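Local coordinates for protein beta-galactosidase/beta-glucuronidase (Faecalibacterium prausnitzii L2-6, PDB 6MVF) that binds flavin mononucleotide and probably hydrolyses beta-glucuronides, as a gut bacterial member of glycoside hydrolase family 2, at residues A[86-92]-A[166-172]; A[602-607]-A[619-625]. All blocks are in the same frame, centred on the assembly; numbering follows the deposited sequence.

Interaction 1. Residues A[86-92]-A[166-172]; sequences GGRVYVE and ISVPNAH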
ATOM      1  N   GLY A  86      32.761  15.928 -10.771  1.00 27.34           N
ATOM      2  CA  GLY A  86      32.499  15.717 -12.170  1.00 32.42           C
ATOM      3  C   GLY A  86      31.055  15.478 -12.521  1.00 34.17           C
ATOM      4  O   GLY A  86      30.771  15.137 -13.676  1.00 32.78           O
ATOM      5  N   GLY A  87      30.143  15.650 -11.561  1.00 27.54           N
ATOM      6  CA  GLY A  87      28.747  15.367 -11.795  1.00 25.81           C
ATOM      7  C   GLY A  87      28.162  16.196 -12.920  1.00 30.20           C
ATOM      8  O   GLY A  87      28.669  17.253 -13.298  1.00 38.76           O
ATOM      9  N   ARG A  88      27.073  15.681 -13.473  1.00 31.05           N
ATOM     10  CA  ARG A  88      26.400  16.298 -14.600  1.00 32.98           C
ATOM     11  C   ARG A  88      24.908  16.368 -14.311  1.00 35.89           C
ATOM     12  O   ARG A  88      24.361  15.554 -13.559  1.00 34.86           O
ATOM     13  CB  ARG A  88      26.681  15.521 -15.892  1.00 32.84           C
ATOM     14  CG  ARG A  88      28.169  15.242 -16.064  1.00 33.53           C
ATOM     15  CD  ARG A  88      28.606  15.197 -17.508  1.00 39.10           C
ATOM     16  NE  ARG A  88      28.321  16.435 -18.232  1.00 40.56           N
ATOM     17  CZ  ARG A  88      28.996  17.567 -18.068  1.00 34.69           C
ATOM     18  NH1 ARG A  88      29.980  17.630 -17.187  1.00 34.49           N
ATOM     19  NH2 ARG A  88      28.683  18.631 -18.787  1.00 27.85           N
ATOM     20  N   VAL A  89      24.265  17.381 -14.886  1.00 36.01           N
ATOM     21  CA  VAL A  89      22.851  17.645 -14.675  1.00 33.57           C
ATOM     22  C   VAL A  89      22.175  17.724 -16.031  1.00 35.92           C
ATOM     23  O   VAL A  89      22.670  18.404 -16.937  1.00 39.72           O
ATOM     24  CB  VAL A  89      22.623  18.944 -13.885  1.00 39.73           C
ATOM     25  CG1 VAL A  89      21.122  19.152 -13.618  1.00 24.20           C
ATOM     26  CG2 VAL A  89      23.465  18.927 -12.592  1.00 31.65           C
ATOM     27  N   TYR A  90      21.058  17.022 -16.174  1.00 35.09           N
ATOM     28  CA  TYR A  90      20.296  16.994 -17.411  1.00 35.33           C
ATOM     29  C   TYR A  90      18.846  17.320 -17.096  1.00 32.48           C
ATOM     30  O   TYR A  90      18.317  16.878 -16.073  1.00 34.69           O
ATOM     31  CB  TYR A  90      20.385  15.615 -18.089  1.00 32.68           C
ATOM     32  CG  TYR A  90      21.634  15.358 -18.913  1.00 33.17           C
ATOM     33  CD1 TYR A  90      22.849  15.006 -18.312  1.00 31.91           C
ATOM     34  CD2 TYR A  90      21.589  15.422 -20.300  1.00 30.62           C
ATOM     35  CE1 TYR A  90      23.993  14.760 -19.092  1.00 33.46           C
ATOM     36  CE2 TYR A  90      22.716  15.163 -21.080  1.00 33.28           C
ATOM     37  CZ  TYR A  90      23.909  14.838 -20.483  1.00 35.00           C
ATOM     38  OH  TYR A  90      25.005  14.602 -21.289  1.00 33.75           O
ATOM     39  N   VAL A  91      18.202  18.097 -17.962  1.00 32.81           N
ATOM     40  CA  VAL A  91      16.750  18.249 -17.913  1.00 35.24           C
ATOM     41  C   VAL A  91      16.162  17.355 -18.990  1.00 31.65           C
ATOM     42  O   VAL A  91      16.683  17.287 -20.109  1.00 33.04           O
ATOM     43  CB  VAL A  91      16.286  19.714 -18.071  1.00 26.83           C
ATOM     44  CG1 VAL A  91      16.803  20.327 -19.341  1.00 33.60           C
ATOM     45  CG2 VAL A  91      14.790  19.774 -18.067  1.00 26.48           C
ATOM     46  N   GLU A  92      15.105  16.625 -18.636  1.00 32.36           N
ATOM     47  CA  GLU A  92      14.441  15.693 -19.538  1.00 32.07           C
ATOM     48  C   GLU A  92      12.975  16.095 -19.652  1.00 33.35           C
ATOM     49  O   GLU A  92      12.230  16.023 -18.671  1.00 29.15           O
ATOM     50  CB  GLU A  92      14.598  14.267 -19.027  1.00 30.62           C
ATOM     51  CG  GLU A  92      13.719  13.245 -19.698  1.00 32.92           C
ATOM     52  CD  GLU A  92      13.978  11.837 -19.179  1.00 43.57           C
ATOM     53  OE1 GLU A  92      14.891  11.158 -19.729  1.00 39.58           O
ATOM     54  OE2 GLU A  92      13.278  11.416 -18.214  1.00 43.86           O
ATOM     55  N   ILE A 166      17.840  14.844 -14.196  1.00 32.77           N
ATOM     56  CA  ILE A 166      18.691  13.658 -14.110  1.00 37.69           C
ATOM     57  C   ILE A 166      20.087  14.073 -13.640  1.00 37.25           C
ATOM     58  O   ILE A 166      20.731  14.936 -14.250  1.00 36.78           O
ATOM     59  CB  ILE A 166      18.763  12.899 -15.447  1.00 32.06           C
ATOM     60  CG1 ILE A 166      17.357  12.505 -15.913  1.00 29.69           C
ATOM     61  CG2 ILE A 166      19.657  11.668 -15.299  1.00 25.44           C
ATOM     62  CD1 ILE A 166      17.309  11.827 -17.270  1.00 26.46           C
ATOM     63  N   SER A 167      20.551  13.449 -12.562  1.00 35.35           N
ATOM     64  CA  SER A 167      21.881  13.651 -12.007  1.00 28.74           C
ATOM     65  C   SER A 167      22.686  12.372 -12.220  1.00 35.41           C
ATOM     66  O   SER A 167      22.237  11.289 -11.824  1.00 30.70           O
ATOM     67  CB  SER A 167      21.776  13.994 -10.519  1.00 25.97           C
ATOM     68  OG  SER A 167      23.041  14.054  -9.912  1.00 38.37           O
ATOM     69  N   VAL A 168      23.852  12.489 -12.853  1.00 34.34           N
ATOM     70  CA  VAL A 168      24.699  11.333 -13.161  1.00 31.61           C
ATOM     71  C   VAL A 168      26.157  11.697 -12.937  1.00 30.87           C
ATOM     72  O   VAL A 168      26.518  12.881 -12.882  1.00 30.16           O
ATOM     73  CB  VAL A 168      24.505  10.836 -14.612  1.00 33.68           C
ATOM     74  CG1 VAL A 168      23.120  10.173 -14.807  1.00 29.82           C
ATOM     75  CG2 VAL A 168      24.742  11.965 -15.604  1.00 31.48           C
ATOM     76  N   PRO A 169      27.035  10.687 -12.798  1.00 31.68           N
ATOM     77  CA  PRO A 169      28.474  10.971 -12.757  1.00 29.25           C
ATOM     78  C   PRO A 169      28.981  11.357 -14.132  1.00 34.43           C
ATOM     79  O   PRO A 169      28.221  11.325 -15.109  1.00 29.68           O
ATOM     80  CB  PRO A 169      29.102   9.646 -12.299  1.00 31.06           C
ATOM     81  CG  PRO A 169      27.962   8.774 -11.898  1.00 34.77           C
ATOM     82  CD  PRO A 169      26.772   9.247 -12.656  1.00 32.93           C
ATOM     83  N   ASN A 170      30.274  11.693 -14.214  1.00 36.08           N
ATOM     84  CA  ASN A 170      30.850  12.130 -15.483  1.00 36.30           C
ATOM     85  C   ASN A 170      30.825  11.010 -16.521  1.00 28.32           C
ATOM     86  O   ASN A 170      30.510  11.246 -17.688  1.00 28.01           O
ATOM     87  CB  ASN A 170      32.273  12.650 -15.263  1.00 28.66           C
ATOM     88  CG  ASN A 170      32.888  13.203 -16.531  1.00 33.06           C
ATOM     89  OD1 ASN A 170      32.389  14.178 -17.099  1.00 40.64           O
ATOM     90  ND2 ASN A 170      33.965  12.577 -16.992  1.00 25.02           N
ATOM     91  N   ALA A 171      31.167   9.793 -16.121  1.00 30.14           N
ATOM     92  CA  ALA A 171      30.987   8.623 -16.967  1.00 31.69           C
ATOM     93  C   ALA A 171      29.612   8.030 -16.666  1.00 33.57           C
ATOM     94  O   ALA A 171      29.306   7.720 -15.509  1.00 30.19           O
ATOM     95  CB  ALA A 171      32.096   7.598 -16.733  1.00 26.80           C
ATOM     96  N   HIS A 172      28.792   7.878 -17.705  1.00 28.60           N
ATOM     97  CA  HIS A 172      27.389   7.516 -17.573  1.00 31.48           C
ATOM     98  C   HIS A 172      26.880   7.081 -18.939  1.00 31.80           C
ATOM     99  O   HIS A 172      27.396   7.511 -19.970  1.00 32.68           O
ATOM    100  CB  HIS A 172      26.545   8.691 -17.044  1.00 24.94           C
ATOM    101  CG  HIS A 172      26.466   9.858 -17.984  1.00 28.44           C
ATOM    102  ND1 HIS A 172      27.291  10.959 -17.881  1.00 31.29           N
ATOM    103  CD2 HIS A 172      25.648  10.104 -19.036  1.00 29.26           C
ATOM    104  CE1 HIS A 172      26.989  11.828 -18.831  1.00 31.22           C
ATOM    105  NE2 HIS A 172      25.988  11.335 -19.541  1.00 25.61           N
TER
HETATM  106  O   HOH W   1      32.251  16.643 -15.702  1.00 29.93           O
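R88 and Y90 lie across from V168 and I166 as two hydrogen-bonded pairs of an antiparallel ladder, and all four side chains occupy one face of the sheet. Four backbone bonds hold the strands, among them R88 N to V168 O (2.9 Å) and I166 N to Y90 O (2.8 Å). Between them V89 and S167 form a non-hydrogen-bonded pair directed to the opposite face. Y90 CB rests against I166 CB at 4.1 Å, while I166 CD1 meets the carboxylate end of E92. Beyond the ladder the H172 ring returns over the R88-Y90 face: V168 CG2 lies over one ring face, displaced toward its rim, while R88 CD (4.0 Å from H172 CE1) and Y90 OH approach its edge. H172 CG sits between its backbone N and carbonyl carbon (chi1 66°), and ND1 donates to P169 O at 2.9 Å, helping to set the ring's rotation, although the oxygen lies 25° out of the ring plane. A water bridges G86 O and N170 OD1, and accepts weakly from R88 NH1. Salt bridges join R88 NH2 to D122 and E92 OE1 to R120, and Y90 OH is hydrogen-bonded to D176. The H172 side chain is about 6 Å from that of D174, which binds FMN. Strands 88-93 and 163-168 are the central pair of a four-stranded antiparallel sheet in the sugar-binding domain, flanked by 119-122 and 26-29.

Interaction 2. Residues A[602-607]-A[619-625]; sequences SNQDTV and QTAHRVF
V607 sets its CG2 methyl squarely over the F625 ring, a CH-pi contact 3.6 Å from the centroid and 6° off the normal, where the beta hairpin 606-611/614-620 meets strand 624-629 of a second sheet. This is the compact part. F625 CG stands anti to the carbonyl carbon (chi1 -54°), with the ring turned so that Q604 O and D605 O lie in its plane at the edge, D605 O 3.5 Å from F625 CE2. S602 CB approaches the ring obliquely. Backbone bonds frame the site: V607 and Q619 bond reciprocally, A621 N donates to D605 O, and S602 N reaches R623 O (3.0 Å). S602 OG accepts from Q604 N, an ST turn, and also binds M580 O.

Toward solvent the contact slackens. D605 OD1 and R623 NH1 form a long salt bridge of 3.7 Å; the carboxylate oxygen stands off the guanidinium plane, so the attraction is electrostatic. N603 CB lies over one guanidinium face and H622 CE1 over the other, toward its rim. On the exposed side a hydrogen bond links the hydroxyls of T606 and T620, a non-hydrogen-bonded backbone pair, OG1 to OG1, at 3.1 Å.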
ATOM      1  N   SER A 602     -23.453 -12.427 -27.831  1.00 34.10           N
ATOM      2  CA  SER A 602     -22.902 -13.418 -26.918  1.00 32.12           C
ATOM      3  C   SER A 602     -21.803 -14.211 -27.614  1.00 28.93           C
ATOM      4  O   SER A 602     -21.873 -14.456 -28.820  1.00 25.93           O
ATOM      5  CB  SER A 602     -23.990 -14.364 -26.406  1.00 25.23           C
ATOM      6  OG  SER A 602     -23.421 -15.239 -25.454  1.00 29.27           O
ATOM      7  N   ASN A 603     -20.787 -14.603 -26.847  1.00 21.91           N
ATOM      8  CA  ASN A 603     -19.841 -15.587 -27.345  1.00 26.15           C
ATOM      9  C   ASN A 603     -20.266 -17.016 -27.013  1.00 27.53           C
ATOM     10  O   ASN A 603     -19.540 -17.960 -27.320  1.00 28.18           O
ATOM     11  CB  ASN A 603     -18.408 -15.290 -26.851  1.00 20.15           C
ATOM     12  CG  ASN A 603     -18.296 -15.173 -25.358  1.00 25.58           C
ATOM     13  OD1 ASN A 603     -19.167 -15.622 -24.601  1.00 27.73           O
ATOM     14  ND2 ASN A 603     -17.204 -14.575 -24.914  1.00 22.60           N
ATOM     15  N   GLN A 604     -21.429 -17.193 -26.410  1.00 30.25           N
ATOM     16  CA  GLN A 604     -22.111 -18.471 -26.410  1.00 24.89           C
ATOM     17  C   GLN A 604     -22.922 -18.596 -27.689  1.00 32.82           C
ATOM     18  O   GLN A 604     -23.183 -17.609 -28.383  1.00 37.14           O
ATOM     19  CB  GLN A 604     -23.032 -18.586 -25.200  1.00 29.33           C
ATOM     20  CG  GLN A 604     -22.409 -18.075 -23.933  1.00 33.58           C
ATOM     21  CD  GLN A 604     -21.260 -18.938 -23.444  1.00 35.84           C
ATOM     22  OE1 GLN A 604     -21.432 -19.769 -22.556  1.00 42.16           O
ATOM     23  NE2 GLN A 604     -20.077 -18.722 -23.997  1.00 35.30           N
ATOM     24  N   ASP A 605     -23.330 -19.819 -28.006  1.00 31.93           N
ATOM     25  CA  ASP A 605     -24.054 -20.029 -29.249  1.00 29.80           C
ATOM     26  C   ASP A 605     -25.555 -20.205 -29.059  1.00 30.14           C
ATOM     27  O   ASP A 605     -26.289 -20.245 -30.051  1.00 31.13           O
ATOM     28  CB  ASP A 605     -23.481 -21.233 -29.991  1.00 31.19           C
ATOM     29  CG  ASP A 605     -22.030 -21.045 -30.364  1.00 37.30           C
ATOM     30  OD1 ASP A 605     -21.667 -19.910 -30.779  1.00 35.84           O
ATOM     31  OD2 ASP A 605     -21.259 -22.033 -30.228  1.00 41.24           O
ATOM     32  N   THR A 606     -26.040 -20.289 -27.828  1.00 26.35           N
ATOM     33  CA  THR A 606     -27.463 -20.455 -27.596  1.00 27.63           C
ATOM     34  C   THR A 606     -27.902 -19.461 -26.540  1.00 31.81           C
ATOM     35  O   THR A 606     -27.297 -19.383 -25.468  1.00 29.37           O
ATOM     36  CB  THR A 606     -27.810 -21.876 -27.177  1.00 28.73           C
ATOM     37  OG1 THR A 606     -27.425 -22.777 -28.231  1.00 33.35           O
ATOM     38  CG2 THR A 606     -29.315 -21.995 -26.941  1.00 23.23           C
ATOM     39  N   VAL A 607     -28.939 -18.691 -26.873  1.00 31.64           N
ATOM     40  CA  VAL A 607     -29.480 -17.643 -26.028  1.00 29.64           C
ATOM     41  C   VAL A 607     -30.971 -17.898 -25.911  1.00 32.27           C
ATOM     42  O   VAL A 607     -31.644 -18.160 -26.917  1.00 29.20           O
ATOM     43  CB  VAL A 607     -29.200 -16.235 -26.605  1.00 34.22           C
ATOM     44  CG1 VAL A 607     -30.082 -15.154 -25.927  1.00 29.77           C
ATOM     45  CG2 VAL A 607     -27.714 -15.884 -26.488  1.00 24.44           C
ATOM     46  N   GLN A 619     -32.677 -19.220 -29.482  1.00 35.00           N
ATOM     47  CA  GLN A 619     -31.990 -19.236 -30.762  1.00 31.20           C
ATOM     48  C   GLN A 619     -30.584 -19.787 -30.603  1.00 38.55           C
ATOM     49  O   GLN A 619     -29.919 -19.561 -29.582  1.00 37.06           O
ATOM     50  CB  GLN A 619     -31.915 -17.846 -31.365  1.00 38.81           C
ATOM     51  CG  GLN A 619     -33.123 -17.458 -32.179  1.00 35.33           C
ATOM     52  CD  GLN A 619     -33.049 -16.014 -32.598  1.00 42.09           C
ATOM     53  OE1 GLN A 619     -32.041 -15.573 -33.166  1.00 43.09           O
ATOM     54  NE2 GLN A 619     -34.093 -15.247 -32.282  1.00 39.32           N
ATOM     55  N   THR A 620     -30.137 -20.510 -31.627  1.00 35.56           N
ATOM     56  CA  THR A 620     -28.743 -20.909 -31.774  1.00 33.40           C
ATOM     57  C   THR A 620     -28.191 -20.161 -32.974  1.00 31.57           C
ATOM     58  O   THR A 620     -28.751 -20.241 -34.072  1.00 38.91           O
ATOM     59  CB  THR A 620     -28.598 -22.426 -31.945  1.00 34.27           C
ATOM     60  OG1 THR A 620     -29.141 -23.085 -30.788  1.00 34.06           O
ATOM     61  CG2 THR A 620     -27.116 -22.821 -32.118  1.00 28.35           C
ATOM     62  N   ALA A 621     -27.118 -19.418 -32.758  1.00 26.75           N
ATOM     63  CA  ALA A 621     -26.614 -18.505 -33.769  1.00 26.16           C
ATOM     64  C   ALA A 621     -25.159 -18.204 -33.454  1.00 29.44           C
ATOM     65  O   ALA A 621     -24.650 -18.543 -32.386  1.00 28.33           O
ATOM     66  CB  ALA A 621     -27.442 -17.218 -33.818  1.00 23.33           C
ATOM     67  N   HIS A 622     -24.501 -17.545 -34.388  1.00 25.64           N
ATOM     68  CA  HIS A 622     -23.114 -17.146 -34.211  1.00 26.75           C
ATOM     69  C   HIS A 622     -23.056 -15.662 -33.833  1.00 28.16           C
ATOM     70  O   HIS A 622     -23.113 -14.790 -34.702  1.00 26.24           O
ATOM     71  CB  HIS A 622     -22.333 -17.444 -35.484  1.00 29.16           C
ATOM     72  CG  HIS A 622     -20.875 -17.118 -35.389  1.00 32.76           C
ATOM     73  ND1 HIS A 622     -20.003 -17.830 -34.594  1.00 35.03           N
ATOM     74  CD2 HIS A 622     -20.138 -16.152 -35.983  1.00 27.95           C
ATOM     75  CE1 HIS A 622     -18.788 -17.327 -34.717  1.00 26.44           C
ATOM     76  NE2 HIS A 622     -18.845 -16.303 -35.548  1.00 29.65           N
ATOM     77  N   ARG A 623     -22.940 -15.383 -32.526  1.00 30.68           N
ATOM     78  CA  ARG A 623     -22.609 -14.062 -31.960  1.00 27.01           C
ATOM     79  C   ARG A 623     -23.789 -13.092 -31.865  1.00 31.86           C
ATOM     80  O   ARG A 623     -24.001 -12.496 -30.805  1.00 31.31           O
ATOM     81  CB  ARG A 623     -21.482 -13.391 -32.742  1.00 24.16           C
ATOM     82  CG  ARG A 623     -20.232 -14.258 -32.923  1.00 29.49           C
ATOM     83  CD  ARG A 623     -19.630 -14.641 -31.594  1.00 27.55           C
ATOM     84  NE  ARG A 623     -18.451 -15.479 -31.768  1.00 30.91           N
ATOM     85  CZ  ARG A 623     -18.282 -16.663 -31.186  1.00 31.83           C
ATOM     86  NH1 ARG A 623     -19.214 -17.158 -30.384  1.00 34.60           N
ATOM     87  NH2 ARG A 623     -17.177 -17.346 -31.401  1.00 32.68           N
ATOM     88  N   VAL A 624     -24.557 -12.913 -32.941  1.00 24.28           N
ATOM     89  CA  VAL A 624     -25.669 -11.971 -32.976  1.00 24.25           C
ATOM     90  C   VAL A 624     -26.980 -12.747 -32.957  1.00 29.94           C
ATOM     91  O   VAL A 624     -27.170 -13.679 -33.742  1.00 35.04           O
ATOM     92  CB  VAL A 624     -25.580 -11.060 -34.209  1.00 26.67           C
ATOM     93  CG1 VAL A 624     -26.728 -10.090 -34.240  1.00 26.26           C
ATOM     94  CG2 VAL A 624     -24.247 -10.319 -34.208  1.00 26.69           C
ATOM     95  N   PHE A 625     -27.880 -12.358 -32.054  1.00 31.75           N
ATOM     96  CA  PHE A 625     -29.189 -12.976 -31.865  1.00 27.77           C
ATOM     97  C   PHE A 625     -30.245 -11.877 -31.914  1.00 34.39           C
ATOM     98  O   PHE A 625     -30.104 -10.859 -31.234  1.00 34.45           O
ATOM     99  CB  PHE A 625     -29.275 -13.695 -30.513  1.00 29.38           C
ATOM    100  CG  PHE A 625     -28.179 -14.695 -30.276  1.00 28.76           C
ATOM    101  CD1 PHE A 625     -26.921 -14.285 -29.910  1.00 25.66           C
ATOM    102  CD2 PHE A 625     -28.426 -16.060 -30.392  1.00 29.05           C
ATOM    103  CE1 PHE A 625     -25.913 -15.216 -29.692  1.00 29.51           C
ATOM    104  CE2 PHE A 625     -27.430 -16.987 -30.175  1.00 25.36           C
ATOM    105  CZ  PHE A 625     -26.175 -16.570 -29.826  1.00 24.95           C
TER

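In the fold
Interactions 1 and 2 bury similar areas, 500 and 488 Å², but share no element: their centres lie about 61 Å apart. Interaction 1 pairs the middle strands, distant in sequence, of one sheet in the sugar-binding domain, and most of its touching residues are buried. R88, Y90 and E92 have charged partners on neighbouring strands and loops, and the H172 side chain is about 10 Å from the bound FMN. Interaction 2, away from the flavin site in the DUF4982 region, joins strands close in sequence and brings two sheets together, with the F625 ring between them. Its buried centre is built on V607 and F625, with backbone carbonyls at the ring edge, its solvent side on a hydroxyl pair and a loose charge pair.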